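Side-chain contacts in protein adenylyltransferase (Bartonella henselae str. Houston-1, PDB 5NH2), which transfers AMP from ATP to tyrosine or threonine residues of host target proteins through its Fic domain, as a secreted virulence factor: residues T182-R185 against M186-A189; S190-V193 against A194-D198. One frame throughout, in Å; residues are numbered along the deposited sequence.

Contact 1: T182-R185 against M186-A189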
# COMPACT_ATOMS: atom_id res chain seq x y z
N THR A 182 -2.00 3.35 7.84
CA THR A 182 -2.57 2.16 8.49
C THR A 182 -3.78 1.58 7.73
O THR A 182 -4.45 2.26 6.95
CB THR A 182 -3.05 2.45 9.93
OG1 THR A 182 -4.18 3.34 9.89
CG2 THR A 182 -1.93 3.01 10.83
N LYS A 183 -4.07 0.30 8.01
CA LYS A 183 -5.18 -0.39 7.38
C LYS A 183 -6.50 0.34 7.65
O LYS A 183 -7.35 0.50 6.75
CB LYS A 183 -5.22 -1.84 7.88
CG LYS A 183 -6.28 -2.74 7.13
CD LYS A 183 -5.96 -4.27 7.22
CE LYS A 183 -7.22 -5.09 7.19
NZ LYS A 183 -7.80 -5.27 5.82
N GLU A 184 -6.66 0.82 8.87
CA GLU A 184 -7.81 1.62 9.25
C GLU A 184 -7.97 2.88 8.39
O GLU A 184 -9.06 3.16 7.87
CB GLU A 184 -7.69 1.98 10.73
CG GLU A 184 -8.79 2.91 11.25
CD GLU A 184 -10.16 2.22 11.30
OE1 GLU A 184 -10.25 0.97 11.14
OE2 GLU A 184 -11.16 2.94 11.51
N ARG A 185 -6.90 3.68 8.29
CA ARG A 185 -7.00 4.96 7.58
C ARG A 185 -7.29 4.74 6.09
O ARG A 185 -8.16 5.42 5.52
CB ARG A 185 -5.73 5.80 7.76
CG ARG A 185 -5.74 7.14 6.97
CD ARG A 185 -4.42 7.94 7.06
NE ARG A 185 -4.63 9.35 6.71
CZ ARG A 185 -3.70 10.32 6.72
NH1 ARG A 185 -2.43 10.07 7.05
NH2 ARG A 185 -4.05 11.55 6.38
N MET A 186 -6.64 3.73 5.48
CA MET A 186 -6.91 3.36 4.08
C MET A 186 -8.39 3.08 3.86
O MET A 186 -8.99 3.57 2.89
CB MET A 186 -6.06 2.13 3.67
CG MET A 186 -6.05 1.83 2.13
SD MET A 186 -5.29 3.22 1.17
CE MET A 186 -6.73 3.95 0.42
N MET A 187 -9.01 2.31 4.78
CA MET A 187 -10.41 1.97 4.59
C MET A 187 -11.32 3.20 4.80
O MET A 187 -12.28 3.40 4.03
CB MET A 187 -10.82 0.81 5.50
CG MET A 187 -12.37 0.81 5.80
SD MET A 187 -12.86 -0.05 7.30
CE MET A 187 -12.43 0.98 8.70
N VAL A 188 -11.04 4.03 5.81
CA VAL A 188 -11.81 5.26 6.01
C VAL A 188 -11.79 6.12 4.72
O VAL A 188 -12.83 6.60 4.26
CB VAL A 188 -11.27 6.06 7.22
CG1 VAL A 188 -11.88 7.44 7.28
CG2 VAL A 188 -11.50 5.35 8.58
N ALA A 189 -10.59 6.33 4.15
CA ALA A 189 -10.45 7.18 2.96
C ALA A 189 -11.23 6.60 1.78
O ALA A 189 -12.00 7.32 1.12
CB ALA A 189 -8.95 7.37 2.58
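E184 meets M187 and V188, one turn further on, in a local i to i+3 and i to i+4 contact at the N-terminal end of helix 183-196 in the Fic domain. E184 has its CG anti to the backbone N, and a bend at chi2 (69°) folds the carboxylate back beside the next turn; M187 bends at chi3, and its methyl CE comes 3.3 Å from OE1 of E184. No polar bond is involved, so this is a methyl resting against a carboxylate.

The helix itself is started by T182, the N-cap residue. The evidence is OG1 of T182 accepting from N of R185 at 3.2 Å, with an N-H...O angle of 163°. The chi1 of T182 (68°) turns the hydroxyl toward that first-turn N-H. Around this start, OG1 also bonds to the carbonyl oxygen of R235, which cannot donate, so the hydroxyl gives its proton there and uses its oxygen for the cap, while N233 bonds to K183 N through OD1 and to the backbone of E184.

Beyond the cap, the main chain joins both segments in i to i+4 steps: M186 N to T182 O is 3.0 Å, and A189 N to R185 O is 2.9 Å. The R185 chain runs extended from CG to NE and its NH1 forms a salt bridge with D208, while M186 and A189 face helix 200-208 and touch M202. The M186 side chain also lies about 5 Å from that of R162, which probably contributes to ATP binding, as in related proteins. V188 sits one turn above E184, its CG2 3.4 Å from E184 O and 3.8 Å from OE2.

Contact 2: S190-V193 against A194-D198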
# COMPACT_ATOMS: atom_id res chain seq x y z
N SER A 190 -11.05 5.30 1.51
CA SER A 190 -11.71 4.69 0.35
C SER A 190 -13.22 4.73 0.49
O SER A 190 -13.92 5.03 -0.48
CB SER A 190 -11.28 3.22 0.17
OG SER A 190 -9.87 3.09 0.23
N VAL A 191 -13.76 4.39 1.67
CA VAL A 191 -15.21 4.38 1.73
C VAL A 191 -15.76 5.80 1.77
O VAL A 191 -16.89 6.04 1.30
CB VAL A 191 -15.80 3.49 2.86
CG1 VAL A 191 -14.90 2.29 3.25
CG2 VAL A 191 -16.41 4.29 4.03
N ALA A 192 -15.00 6.77 2.29
CA ALA A 192 -15.46 8.15 2.12
C ALA A 192 -15.64 8.45 0.64
O ALA A 192 -16.68 8.98 0.24
CB ALA A 192 -14.50 9.15 2.77
N VAL A 193 -14.70 8.01 -0.21
CA VAL A 193 -14.90 8.21 -1.65
C VAL A 193 -16.14 7.46 -2.14
O VAL A 193 -17.05 8.04 -2.75
CB VAL A 193 -13.68 7.76 -2.48
CG1 VAL A 193 -14.00 8.04 -3.95
CG2 VAL A 193 -12.41 8.48 -2.08
N ALA A 194 -16.14 6.14 -1.95
CA ALA A 194 -17.08 5.27 -2.65
C ALA A 194 -18.49 5.42 -2.12
O ALA A 194 -19.45 5.33 -2.87
CB ALA A 194 -16.64 3.80 -2.55
N GLU A 195 -18.63 5.69 -0.84
CA GLU A 195 -19.92 5.79 -0.17
C GLU A 195 -20.43 7.23 -0.10
O GLU A 195 -21.63 7.46 -0.32
CB GLU A 195 -19.86 5.12 1.22
CG GLU A 195 -21.19 5.03 1.95
CD GLU A 195 -22.22 4.11 1.28
OE1 GLU A 195 -23.43 4.41 1.37
OE2 GLU A 195 -21.80 3.10 0.66
N ASN A 196 -19.61 8.18 0.38
CA ASN A 196 -20.12 9.54 0.64
C ASN A 196 -19.83 10.57 -0.45
O ASN A 196 -20.17 11.76 -0.27
CB ASN A 196 -19.58 10.08 1.98
CG ASN A 196 -19.51 9.01 3.07
OD1 ASN A 196 -20.45 8.25 3.25
ND2 ASN A 196 -18.37 8.96 3.81
N GLY A 197 -19.20 10.20 -1.56
CA GLY A 197 -18.72 11.23 -2.49
C GLY A 197 -17.77 12.28 -1.91
O GLY A 197 -17.72 13.41 -2.40
N ASP A 198 -17.01 11.93 -0.89
CA ASP A 198 -16.21 12.89 -0.14
C ASP A 198 -14.71 12.62 -0.37
O ASP A 198 -14.20 11.57 0.06
CB ASP A 198 -16.55 12.79 1.34
CG ASP A 198 -15.70 13.70 2.20
OD1 ASP A 198 -14.90 14.49 1.64
OD2 ASP A 198 -15.88 13.68 3.43
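A192 and the residues N196 to D198 meet where helix 183-196 ends, and the backbone there is held more closely than the side chains. The carbonyl oxygen of A192 accepts two N-H groups, from N196 at 3.0 Å and from D198 N to the same O at 3.2 Å. Neither donor lies in the carbonyl plane; they come from opposite faces of it, and the D198 bond is the straighter, 170° at the hydrogen against 136°. The N196 bond still follows the i to i+4 pattern of the two before it, A194 N to S190 O at 2.9 Å and E195 N to V191 O at 2.8 Å. The departure is the i to i+6 bond from D198 N, together with the out-of-plane approach of both donors. Packing is also close where CB of E195 lies 3.1 Å from V191 O. G197 ends the helix by taking a positive phi (57°), and its N gives V193 O only a weak bond of 3.3 Å.

The loose side is the solvent side, where E195, N196 and G197 are exposed. The amide of N196 bends back over A192 so that ND2 stands 3.5 Å from A192 CA, a touch without a hydrogen bond. D198 turns the chain toward the next helix: OD1 accepts from N of E200, two residues on, an Asx turn, while the backbone O of D198 lies 3.6 Å from CB of A192.

On the flank that faces the neighbouring helices, buried A192 packs on P201 and V193 on M202 of helix 200-208; V193 also touches N145 and buried S190 touches N148, both of helix 133-150, and A194 rests on K102 of the loop that precedes helix 109-124.

How the contacts relate
Contacts 1 and 2 are successive halves of helix 183-196, with centres about 12 Å apart, and the hydrogen bond between M186 O and S190 OG runs from one to the other. Contact 1 lies nearer the middle of the chain, about 9 Å from its centre against about 15 Å. Each mixes buried and exposed residues, and both pack on M202 of helix 200-208. Their ends differ in chemistry: a threonine hydroxyl serves the first-turn N-H in contact 1, whereas in contact 2 a carbonyl is shared by two donors and G197, with positive phi, follows the last helical residue. Contact 1 also borders strand 237-239 and, through K183, A33 of the bound partner chain; contact 2 borders helix 133-150 instead.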